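Local coordinates for protein GTP pyrophosphokinase YjbM (Bacillus subtilis, PDB 5DEC) that makes the alarmone (p)ppGpp by transferring pyrophosphate from ATP to GDP or GTP, working as a cooperative, allosterically activated homotetramer, at residues V29-I34 with L83-Q88; H44-F49 with I93-E98; D11-F16 with S59-A64; Q22-L27 with G52-V57. All blocks are in the same frame, centred on the assembly; numbering follows the deposited sequence.

Interaction 1: residues V29-I34 with L83-Q88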
# COMPACT_ATOMS: atom_id res chain seq x y z
N VAL B 29 4.86 -1.73 -9.54
CA VAL B 29 3.51 -1.37 -9.94
C VAL B 29 3.25 -1.76 -11.40
O VAL B 29 2.15 -2.21 -11.77
CB VAL B 29 3.24 0.14 -9.74
CG1 VAL B 29 1.88 0.53 -10.33
CG2 VAL B 29 3.29 0.44 -8.29
N LYS B 30 4.28 -1.57 -12.23
CA LYS B 30 4.18 -1.95 -13.64
C LYS B 30 3.91 -3.45 -13.78
O LYS B 30 2.96 -3.86 -14.42
CB LYS B 30 5.45 -1.57 -14.39
CG LYS B 30 5.52 -0.05 -14.74
CD LYS B 30 6.92 0.35 -15.17
CE LYS B 30 7.01 1.84 -15.59
NZ LYS B 30 6.32 2.05 -16.88
N LEU B 31 4.76 -4.26 -13.17
CA LEU B 31 4.65 -5.72 -13.35
C LEU B 31 3.38 -6.31 -12.70
O LEU B 31 2.79 -7.28 -13.22
CB LEU B 31 5.90 -6.38 -12.79
CG LEU B 31 7.19 -5.98 -13.51
CD1 LEU B 31 8.38 -6.63 -12.83
CD2 LEU B 31 7.13 -6.36 -14.97
N LYS B 32 2.95 -5.72 -11.59
CA LYS B 32 1.70 -6.14 -10.97
C LYS B 32 0.50 -5.84 -11.85
O LYS B 32 -0.55 -6.44 -11.70
CB LYS B 32 1.51 -5.47 -9.60
CG LYS B 32 2.40 -6.05 -8.52
CD LYS B 32 2.37 -5.24 -7.22
CE LYS B 32 3.32 -5.87 -6.19
NZ LYS B 32 3.49 -5.04 -4.98
N GLY B 33 0.67 -4.92 -12.79
CA GLY B 33 -0.39 -4.59 -13.74
C GLY B 33 -0.68 -5.70 -14.73
O GLY B 33 -1.75 -5.76 -15.32
N ILE B 34 0.29 -6.58 -14.93
CA ILE B 34 0.14 -7.69 -15.86
C ILE B 34 -0.98 -8.61 -15.39
O ILE B 34 -1.89 -8.94 -16.14
CB ILE B 34 1.45 -8.48 -16.02
CG1 ILE B 34 2.50 -7.63 -16.73
CG2 ILE B 34 1.21 -9.79 -16.78
CD1 ILE B 34 3.88 -8.21 -16.69
N LEU B 83 13.86 -7.68 -8.55
CA LEU B 83 12.46 -8.07 -8.45
C LEU B 83 12.34 -9.57 -8.63
O LEU B 83 13.22 -10.21 -9.22
CB LEU B 83 11.57 -7.36 -9.47
CG LEU B 83 11.18 -5.96 -9.00
CD1 LEU B 83 12.21 -4.95 -9.48
CD2 LEU B 83 9.78 -5.59 -9.43
N ARG B 84 11.27 -10.13 -8.10
CA ARG B 84 11.01 -11.54 -8.33
C ARG B 84 9.60 -11.69 -8.80
O ARG B 84 8.67 -11.15 -8.18
CB ARG B 84 11.27 -12.38 -7.09
CG ARG B 84 12.71 -12.23 -6.65
CD ARG B 84 13.21 -13.31 -5.74
NE ARG B 84 14.65 -13.11 -5.53
CZ ARG B 84 15.31 -13.46 -4.44
NH1 ARG B 84 14.68 -14.08 -3.45
NH2 ARG B 84 16.62 -13.23 -4.36
N ILE B 85 9.44 -12.42 -9.89
CA ILE B 85 8.13 -12.67 -10.45
C ILE B 85 7.84 -14.15 -10.24
O ILE B 85 8.61 -14.99 -10.70
CB ILE B 85 8.08 -12.32 -11.96
CG1 ILE B 85 8.43 -10.84 -12.19
CG2 ILE B 85 6.70 -12.62 -12.51
CD1 ILE B 85 8.53 -10.45 -13.70
N MET B 86 6.75 -14.46 -9.54
CA MET B 86 6.39 -15.86 -9.24
C MET B 86 5.24 -16.29 -10.14
O MET B 86 4.24 -15.58 -10.25
CB MET B 86 5.99 -16.02 -7.77
CG MET B 86 7.11 -16.56 -6.90
SD MET B 86 8.58 -15.51 -6.91
CE MET B 86 8.00 -14.07 -6.04
N CYS B 87 5.39 -17.45 -10.77
CA CYS B 87 4.39 -17.99 -11.69
C CYS B 87 3.86 -19.34 -11.20
O CYS B 87 4.59 -20.08 -10.56
CB CYS B 87 5.00 -18.15 -13.09
SG CYS B 87 5.89 -16.71 -13.69
N GLN B 88 2.62 -19.65 -11.54
CA GLN B 88 2.02 -20.93 -11.17
C GLN B 88 2.63 -22.11 -11.91
O GLN B 88 2.91 -23.14 -11.31
CB GLN B 88 0.53 -20.86 -11.46
CG GLN B 88 -0.31 -21.83 -10.71
CD GLN B 88 -1.75 -21.37 -10.68
OE1 GLN B 88 -2.40 -21.27 -11.71
NE2 GLN B 88 -2.25 -21.06 -9.49
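This is a buried apolar contact between a helix and the sheet beneath it: L31, on helix 11-38, drops its side chain onto L83 and I85 of strand 81-87. The strand alternates in the usual way. L83 and I85 point toward the helix, while R84, an ATP-binding residue, points away to the other face of the sheet. On the helix side a single methyl carries the contact. CD1 of L31 lies 3.8 Å from CD2 of L83 and 3.9 Å from CD1 of I85, so it settles between the two strand side chains. L31 comes at L83 obliquely but meets I85 at about a right angle. I85 reaches it with the tip of an extended chain: CG1 is anti to the carbonyl carbon (chi1 -59°) and CD1 continues outward (chi2 175°). The backbones stay well apart, with CA of L31 8.3 Å from CA of I85, and side chains fill the interval. Helix 90-102 closes the neighbourhood, with L100 against L31 and V96 against I85, while V50 and V145 of the flanking strands touch L83. Elsewhere on the helix K30 forms salt bridges to D105 and to E26 of the second subunit, and V29 packs on V29 of that subunit. Residues 29-34 all belong to the allosteric pppGpp site shared between neighbouring subunits. A helix laid on alternate strand residues fits the nucleotidyltransferase-like fold of the RelA/SpoT synthetase domain, in which helices pack on a mixed sheet.

Interaction 2: residues H44-F49 with I93-E98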
# COMPACT_ATOMS: atom_id res chain seq x y z
N HIS B 44 -6.26 -17.18 -17.28
CA HIS B 44 -5.17 -17.52 -16.37
C HIS B 44 -4.06 -16.49 -16.46
O HIS B 44 -3.43 -16.34 -17.51
CB HIS B 44 -4.61 -18.91 -16.66
CG HIS B 44 -3.35 -19.22 -15.90
ND1 HIS B 44 -3.33 -19.39 -14.54
CD2 HIS B 44 -2.07 -19.34 -16.32
CE1 HIS B 44 -2.08 -19.63 -14.15
NE2 HIS B 44 -1.30 -19.60 -15.21
N SER B 45 -3.79 -15.80 -15.36
CA SER B 45 -2.65 -14.88 -15.34
C SER B 45 -1.33 -15.66 -15.28
O SER B 45 -1.21 -16.61 -14.51
CB SER B 45 -2.76 -13.92 -14.16
OG SER B 45 -1.55 -13.18 -14.03
N PRO B 46 -0.35 -15.29 -16.11
CA PRO B 46 0.97 -15.92 -16.06
C PRO B 46 1.80 -15.47 -14.85
O PRO B 46 2.89 -16.01 -14.61
CB PRO B 46 1.62 -15.49 -17.38
CG PRO B 46 0.95 -14.19 -17.72
CD PRO B 46 -0.47 -14.32 -17.22
N ILE B 47 1.29 -14.51 -14.10
CA ILE B 47 1.96 -14.02 -12.90
C ILE B 47 1.07 -14.21 -11.68
O ILE B 47 -0.09 -13.79 -11.66
CB ILE B 47 2.35 -12.54 -13.02
CG1 ILE B 47 3.42 -12.36 -14.10
CG2 ILE B 47 2.80 -11.99 -11.67
CD1 ILE B 47 3.85 -10.92 -14.28
N GLU B 48 1.61 -14.85 -10.66
CA GLU B 48 0.84 -15.04 -9.45
C GLU B 48 1.10 -13.85 -8.49
O GLU B 48 0.16 -13.22 -8.02
CB GLU B 48 1.23 -16.38 -8.81
CG GLU B 48 0.28 -16.86 -7.76
CD GLU B 48 -1.00 -17.42 -8.37
OE1 GLU B 48 -1.19 -17.33 -9.61
OE2 GLU B 48 -1.81 -17.96 -7.59
N PHE B 49 2.36 -13.53 -8.21
CA PHE B 49 2.64 -12.28 -7.52
C PHE B 49 4.07 -11.79 -7.78
O PHE B 49 4.87 -12.47 -8.42
CB PHE B 49 2.40 -12.40 -6.00
CG PHE B 49 3.34 -13.34 -5.29
CD1 PHE B 49 3.11 -14.71 -5.26
CD2 PHE B 49 4.44 -12.84 -4.59
CE1 PHE B 49 3.98 -15.57 -4.58
CE2 PHE B 49 5.32 -13.69 -3.90
CZ PHE B 49 5.08 -15.06 -3.90
N ILE B 93 6.58 -19.11 -17.34
CA ILE B 93 7.84 -18.39 -17.30
C ILE B 93 8.24 -17.87 -18.69
O ILE B 93 8.62 -16.72 -18.83
CB ILE B 93 8.94 -19.27 -16.71
CG1 ILE B 93 8.62 -19.53 -15.24
CG2 ILE B 93 10.31 -18.60 -16.81
CD1 ILE B 93 9.52 -20.50 -14.58
N GLN B 94 8.10 -18.71 -19.71
CA GLN B 94 8.41 -18.30 -21.07
C GLN B 94 7.49 -17.16 -21.50
O GLN B 94 7.92 -16.25 -22.21
CB GLN B 94 8.30 -19.49 -22.03
CG GLN B 94 8.68 -19.17 -23.47
CD GLN B 94 10.12 -18.71 -23.63
OE1 GLN B 94 11.00 -19.12 -22.87
NE2 GLN B 94 10.35 -17.83 -24.60
N ILE B 95 6.23 -17.21 -21.07
CA ILE B 95 5.27 -16.17 -21.40
C ILE B 95 5.68 -14.83 -20.78
O ILE B 95 5.71 -13.81 -21.48
CB ILE B 95 3.85 -16.56 -20.92
CG1 ILE B 95 3.33 -17.74 -21.76
CG2 ILE B 95 2.90 -15.38 -21.02
CD1 ILE B 95 2.00 -18.28 -21.29
N VAL B 96 6.08 -14.84 -19.51
CA VAL B 96 6.49 -13.62 -18.84
C VAL B 96 7.77 -13.08 -19.48
O VAL B 96 7.90 -11.86 -19.73
CB VAL B 96 6.70 -13.83 -17.32
CG1 VAL B 96 7.29 -12.58 -16.67
CG2 VAL B 96 5.39 -14.21 -16.64
N LYS B 97 8.71 -13.97 -19.75
CA LYS B 97 9.94 -13.61 -20.44
C LYS B 97 9.66 -12.83 -21.72
O LYS B 97 10.27 -11.80 -21.98
CB LYS B 97 10.75 -14.85 -20.79
CG LYS B 97 11.60 -15.43 -19.69
CD LYS B 97 12.27 -16.73 -20.17
CE LYS B 97 12.98 -16.54 -21.50
NZ LYS B 97 13.63 -17.80 -21.96
N GLU B 98 8.76 -13.37 -22.53
CA GLU B 98 8.43 -12.73 -23.79
C GLU B 98 7.75 -11.40 -23.60
O GLU B 98 8.01 -10.46 -24.37
CB GLU B 98 7.59 -13.68 -24.65
CG GLU B 98 8.46 -14.79 -25.19
CD GLU B 98 7.68 -15.90 -25.88
OE1 GLU B 98 6.43 -15.86 -25.86
OE2 GLU B 98 8.34 -16.80 -26.45
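The pyrrolidine ring of P46, puckered at CG, turns its CB-CG side to helix 90-102. CG2 of I95 lies 3.9 Å from CB of P46 and 4.0 Å from CG of P46, the two side chains crossing at about a right angle. CG2 of V96 comes to the same CB of P46 at 4.0 Å. This V96 methyl does most of the work: it also stands 3.7 Å from CG1 of I47 and the same distance from O of P46. With CG1 of V96 anti to the backbone N (chi1 173°), CG2 lies beside that N and is presented to both loop residues. I47 starts off to one side of the helix, yet its CG1 reaches V96 at about a right angle, and beyond it I47 touches I34 and I85.

Polar bonds hold the loop from within and from its neighbours. OG of S45 donates to O of I47 at 2.8 Å, tilted 17° from the carbonyl plane, and NH1 of R35 bonds to the same oxygen. NE2 of H44 bonds to OD2 of D92. Where the loop enters strand 49-54, E48 and F49 of the allosteric site both face M86, a classic beta bulge.

The touching groups are mostly aliphatic carbon, with the carbonyl oxygen of P46 against a V96 methyl. An apolar contact of this kind has little directionality, so the course of the loop probably depends more on the hydrogen bonds beside it.

Interaction 3: residues D11-F16 with S59-A64. Unlike the reference sequence in segment 11-16: D11 (reference Lys), K12 (reference Gln).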
# COMPACT_ATOMS: atom_id res chain seq x y z
N ASP B 11 24.84 7.96 5.26
CA ASP B 11 23.69 8.36 4.46
C ASP B 11 24.11 8.73 3.04
O ASP B 11 23.26 9.03 2.20
CB ASP B 11 22.86 9.44 5.15
CG ASP B 11 21.77 8.84 6.03
OD1 ASP B 11 22.00 7.74 6.57
OD2 ASP B 11 20.67 9.42 6.14
N LYS B 12 25.42 8.77 2.80
CA LYS B 12 25.91 8.83 1.43
C LYS B 12 25.42 7.55 0.75
O LYS B 12 25.11 7.55 -0.44
CB LYS B 12 27.43 8.93 1.36
CG LYS B 12 28.00 10.27 1.79
CD LYS B 12 29.42 10.45 1.30
CE LYS B 12 30.03 11.72 1.86
NZ LYS B 12 29.28 12.92 1.38
N TRP B 13 25.35 6.48 1.53
CA TRP B 13 24.82 5.20 1.07
C TRP B 13 23.34 5.31 0.76
O TRP B 13 22.88 4.87 -0.29
CB TRP B 13 25.01 4.09 2.11
CG TRP B 13 26.26 3.33 1.98
CD1 TRP B 13 27.35 3.39 2.79
CD2 TRP B 13 26.57 2.38 0.96
NE1 TRP B 13 28.32 2.52 2.35
CE2 TRP B 13 27.86 1.89 1.22
CE3 TRP B 13 25.87 1.88 -0.15
CZ2 TRP B 13 28.48 0.94 0.42
CZ3 TRP B 13 26.48 0.94 -0.95
CH2 TRP B 13 27.77 0.47 -0.66
N GLU B 14 22.61 5.89 1.70
CA GLU B 14 21.16 5.96 1.58
C GLU B 14 20.78 6.91 0.46
O GLU B 14 19.75 6.74 -0.18
CB GLU B 14 20.55 6.41 2.91
CG GLU B 14 19.25 5.71 3.30
CD GLU B 14 19.39 4.20 3.40
OE1 GLU B 14 20.50 3.69 3.67
OE2 GLU B 14 18.36 3.51 3.22
N ARG B 15 21.66 7.87 0.18
CA ARG B 15 21.47 8.75 -0.96
C ARG B 15 21.81 8.01 -2.26
O ARG B 15 21.17 8.24 -3.28
CB ARG B 15 22.30 10.04 -0.78
CG ARG B 15 23.09 10.53 -1.98
CD ARG B 15 24.12 11.59 -1.58
NE ARG B 15 23.52 12.66 -0.78
CZ ARG B 15 23.98 13.08 0.40
NH1 ARG B 15 25.08 12.54 0.93
NH2 ARG B 15 23.35 14.06 1.05
N PHE B 16 22.79 7.12 -2.20
CA PHE B 16 23.17 6.28 -3.35
C PHE B 16 22.07 5.29 -3.74
O PHE B 16 21.91 4.95 -4.90
CB PHE B 16 24.45 5.50 -3.02
CG PHE B 16 24.82 4.44 -4.04
CD1 PHE B 16 25.38 4.79 -5.26
CD2 PHE B 16 24.65 3.10 -3.75
CE1 PHE B 16 25.72 3.82 -6.18
CE2 PHE B 16 24.99 2.12 -4.67
CZ PHE B 16 25.53 2.48 -5.88
N SER B 59 24.96 -6.32 2.78
CA SER B 59 24.97 -7.39 1.79
C SER B 59 25.64 -6.93 0.50
O SER B 59 26.24 -7.73 -0.21
CB SER B 59 23.55 -7.87 1.52
OG SER B 59 23.53 -8.78 0.43
N ILE B 60 25.55 -5.63 0.20
CA ILE B 60 26.25 -5.06 -0.95
C ILE B 60 27.76 -5.14 -0.71
O ILE B 60 28.50 -5.62 -1.57
CB ILE B 60 25.86 -3.59 -1.23
CG1 ILE B 60 24.40 -3.48 -1.65
CG2 ILE B 60 26.72 -3.02 -2.35
CD1 ILE B 60 23.93 -2.05 -1.86
N LEU B 61 28.20 -4.65 0.45
CA LEU B 61 29.61 -4.69 0.83
C LEU B 61 30.16 -6.12 0.87
O LEU B 61 31.21 -6.40 0.31
CB LEU B 61 29.83 -3.99 2.18
CG LEU B 61 29.62 -2.47 2.21
CD1 LEU B 61 29.62 -1.95 3.64
CD2 LEU B 61 30.66 -1.75 1.37
N GLU B 62 29.43 -7.02 1.53
CA GLU B 62 29.86 -8.42 1.63
C GLU B 62 30.08 -9.10 0.29
O GLU B 62 31.10 -9.76 0.08
CB GLU B 62 28.82 -9.24 2.40
CG GLU B 62 28.81 -9.12 3.90
CD GLU B 62 29.60 -10.24 4.57
OE1 GLU B 62 29.89 -11.26 3.90
OE2 GLU B 62 29.91 -10.11 5.77
N LYS B 63 29.14 -8.91 -0.62
CA LYS B 63 29.29 -9.49 -1.94
C LYS B 63 30.39 -8.80 -2.74
O LYS B 63 31.06 -9.43 -3.55
CB LYS B 63 27.95 -9.43 -2.68
CG LYS B 63 28.08 -9.59 -4.18
CD LYS B 63 26.75 -9.82 -4.85
CE LYS B 63 26.91 -9.82 -6.35
NZ LYS B 63 25.65 -10.14 -7.08
N ALA B 64 30.59 -7.51 -2.48
CA ALA B 64 31.60 -6.73 -3.19
C ALA B 64 33.00 -7.19 -2.79
O ALA B 64 33.93 -7.17 -3.59
CB ALA B 64 31.43 -5.25 -2.90
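W13 reaches from the start of helix 11-38 to helix 57-66 and lays the benzo end of its indole against I60 and L61. The indole and I60 run past each other in opposite directions, whereas L61 crosses the indole obliquely. Both aliphatic side chains approach the ring at a slant. The tightest approach is CZ2 of W13 to CD2 of L61, 3.6 Å, with CG of L61 behind it at 4.0 Å. Further round the six-membered ring, CH2 of W13 lies 4.0 Å from CG2 of I60, and CZ3 of W13 is 4.0 Å from CD1 of I60, so two separate branches of the isoleucine are engaged. The tryptophan has chi1 at -91°, away from a staggered value, and in this setting the ring reaches the methyls.

The backbones are far apart here, CA of W13 and CA of I60 being 10.6 Å from each other, so the indole spans most of the distance between the two helices. Helix 57-66 follows the edge strand 49-54 of the sheet and carries the ATP-binding residues S59, K63 and A64; K63 forms a salt bridge with D79, which binds ATP and magnesium. With an alanine in place of the tryptophan the indole goes, which is likely to leave a gap between the helices and I60 and L61 without their aromatic partner. I74, from the loop after helix 57-66, also packs on the tryptophan.

Interaction 4: residues Q22-L27 with G52-V57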
# COMPACT_ATOMS: atom_id res chain seq x y z
N GLN B 22 13.54 3.64 -5.95
CA GLN B 22 12.48 4.20 -6.78
C GLN B 22 12.29 3.34 -8.05
O GLN B 22 11.17 3.08 -8.47
CB GLN B 22 12.80 5.66 -7.13
CG GLN B 22 11.72 6.37 -8.00
CD GLN B 22 10.37 6.49 -7.32
OE1 GLN B 22 10.26 6.49 -6.09
NE2 GLN B 22 9.31 6.61 -8.12
N ALA B 23 13.38 2.86 -8.63
CA ALA B 23 13.25 1.97 -9.79
C ALA B 23 12.45 0.72 -9.43
O ALA B 23 11.55 0.29 -10.18
CB ALA B 23 14.61 1.58 -10.32
N VAL B 24 12.77 0.13 -8.29
CA VAL B 24 12.03 -1.04 -7.81
C VAL B 24 10.55 -0.74 -7.60
O VAL B 24 9.68 -1.50 -8.03
CB VAL B 24 12.67 -1.59 -6.51
CG1 VAL B 24 11.77 -2.64 -5.85
CG2 VAL B 24 14.03 -2.18 -6.84
N GLU B 25 10.21 0.39 -6.95
CA GLU B 25 8.79 0.69 -6.75
C GLU B 25 8.03 0.92 -8.06
O GLU B 25 6.84 0.57 -8.20
CB GLU B 25 8.60 1.92 -5.85
CG GLU B 25 9.05 1.72 -4.40
CD GLU B 25 8.53 0.42 -3.78
OE1 GLU B 25 7.32 0.14 -3.86
OE2 GLU B 25 9.34 -0.32 -3.20
N GLU B 26 8.69 1.55 -9.03
CA GLU B 26 8.04 1.80 -10.32
C GLU B 26 7.81 0.48 -11.05
O GLU B 26 6.73 0.24 -11.57
CB GLU B 26 8.87 2.76 -11.17
CG GLU B 26 8.87 4.19 -10.58
CD GLU B 26 9.56 5.23 -11.45
OE1 GLU B 26 9.81 4.96 -12.65
OE2 GLU B 26 9.86 6.32 -10.92
N LEU B 27 8.82 -0.38 -11.07
CA LEU B 27 8.71 -1.66 -11.73
C LEU B 27 7.73 -2.60 -11.03
O LEU B 27 7.07 -3.40 -11.68
CB LEU B 27 10.08 -2.32 -11.84
CG LEU B 27 10.93 -1.74 -12.97
CD1 LEU B 27 12.38 -2.21 -12.82
CD2 LEU B 27 10.38 -2.16 -14.33
N GLY B 52 9.81 -7.16 -4.67
CA GLY B 52 10.99 -6.40 -5.03
C GLY B 52 11.75 -5.95 -3.79
O GLY B 52 11.17 -5.79 -2.71
N ARG B 53 13.05 -5.78 -3.95
CA ARG B 53 13.93 -5.53 -2.83
C ARG B 53 15.19 -4.81 -3.30
O ARG B 53 15.75 -5.14 -4.36
CB ARG B 53 14.25 -6.88 -2.14
CG ARG B 53 15.67 -7.10 -1.72
CD ARG B 53 16.02 -6.34 -0.48
NE ARG B 53 15.42 -6.84 0.75
CZ ARG B 53 15.96 -7.80 1.49
NH1 ARG B 53 17.10 -8.38 1.11
NH2 ARG B 53 15.35 -8.20 2.60
N VAL B 54 15.65 -3.82 -2.53
CA VAL B 54 16.98 -3.26 -2.71
C VAL B 54 17.92 -3.88 -1.68
O VAL B 54 17.59 -3.96 -0.50
CB VAL B 54 17.00 -1.71 -2.59
CG1 VAL B 54 18.43 -1.18 -2.54
CG2 VAL B 54 16.23 -1.10 -3.73
N LYS B 55 19.09 -4.31 -2.14
CA LYS B 55 20.06 -5.00 -1.29
C LYS B 55 20.52 -4.14 -0.11
O LYS B 55 20.88 -2.98 -0.29
CB LYS B 55 21.27 -5.40 -2.13
CG LYS B 55 21.88 -6.73 -1.76
CD LYS B 55 22.58 -7.37 -2.96
CE LYS B 55 22.51 -8.88 -2.88
NZ LYS B 55 23.48 -9.52 -3.82
N PRO B 56 20.48 -4.70 1.11
CA PRO B 56 21.00 -3.96 2.26
C PRO B 56 22.48 -3.64 2.09
O PRO B 56 23.20 -4.42 1.46
CB PRO B 56 20.74 -4.91 3.44
CG PRO B 56 19.68 -5.85 2.96
CD PRO B 56 19.91 -6.00 1.49
N VAL B 57 22.92 -2.51 2.63
CA VAL B 57 24.29 -2.04 2.50
C VAL B 57 25.32 -3.10 2.89
O VAL B 57 26.32 -3.29 2.19
CB VAL B 57 24.50 -0.78 3.34
CG1 VAL B 57 25.90 -0.24 3.14
CG2 VAL B 57 23.48 0.27 2.94
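On the helix that sets V24 against G52 and V54, two acceptors hold one polar atom: NE2 of Q22 donates to OE2 of E26 one turn on, at 2.9 Å, and also bonds to O of V29 of the second subunit. The bond to E26 is nearly straight (169°), lies in the glutamine's amide plane and uses the anti lone pair of the carboxylate oxygen. Q22 leaves the helix away from the strand; V24 faces it. With CG1 anti to the backbone N (chi1 170°), V24 sets that methyl 3.9 Å from C of G52 and 3.9 Å from N of R53, against bare backbone. Its other methyl, CG2, meets CG2 of V54 at 4.0 Å.

Segment 22-27 thus packs on edge strand 49-54 of the mixed sheet, the short axes running antiparallel (176°) with a closest approach of 8.2 Å. The lack of a side chain at G52 matters: a CB there would fall 2.8 Å from CG1 of V24, a clash. R53, V54 and K55 bind ATP and the pppGpp product. R53 points away from the helix and is poorly ordered, whereas K55 forms a salt bridge with D79, the magnesium-binding aspartate.

Helix 11-38 links interactions 3, 4 and 1 as it passes from the ATP-binding helix to the allosteric site. Interactions 3 and 4, centres 13 Å apart, meet where CD2 of W13 lies 3.5 Å from CG1 of V57. Interactions 4 and 1, centres 14 Å apart, meet where CD1 of L83 lies 4.2 Å from CG2 of V24. Interactions 1 and 2 join at M86, whose O probably bonds to N of E48 and N to O of F49. Interactions 2 and 3 sit on opposite sides of the chain's centre, their centres 32 Å apart. The L83 side chain is about 7 Å from that of E146, the probable proton acceptor, so the strand under the allosteric-site helix runs near it.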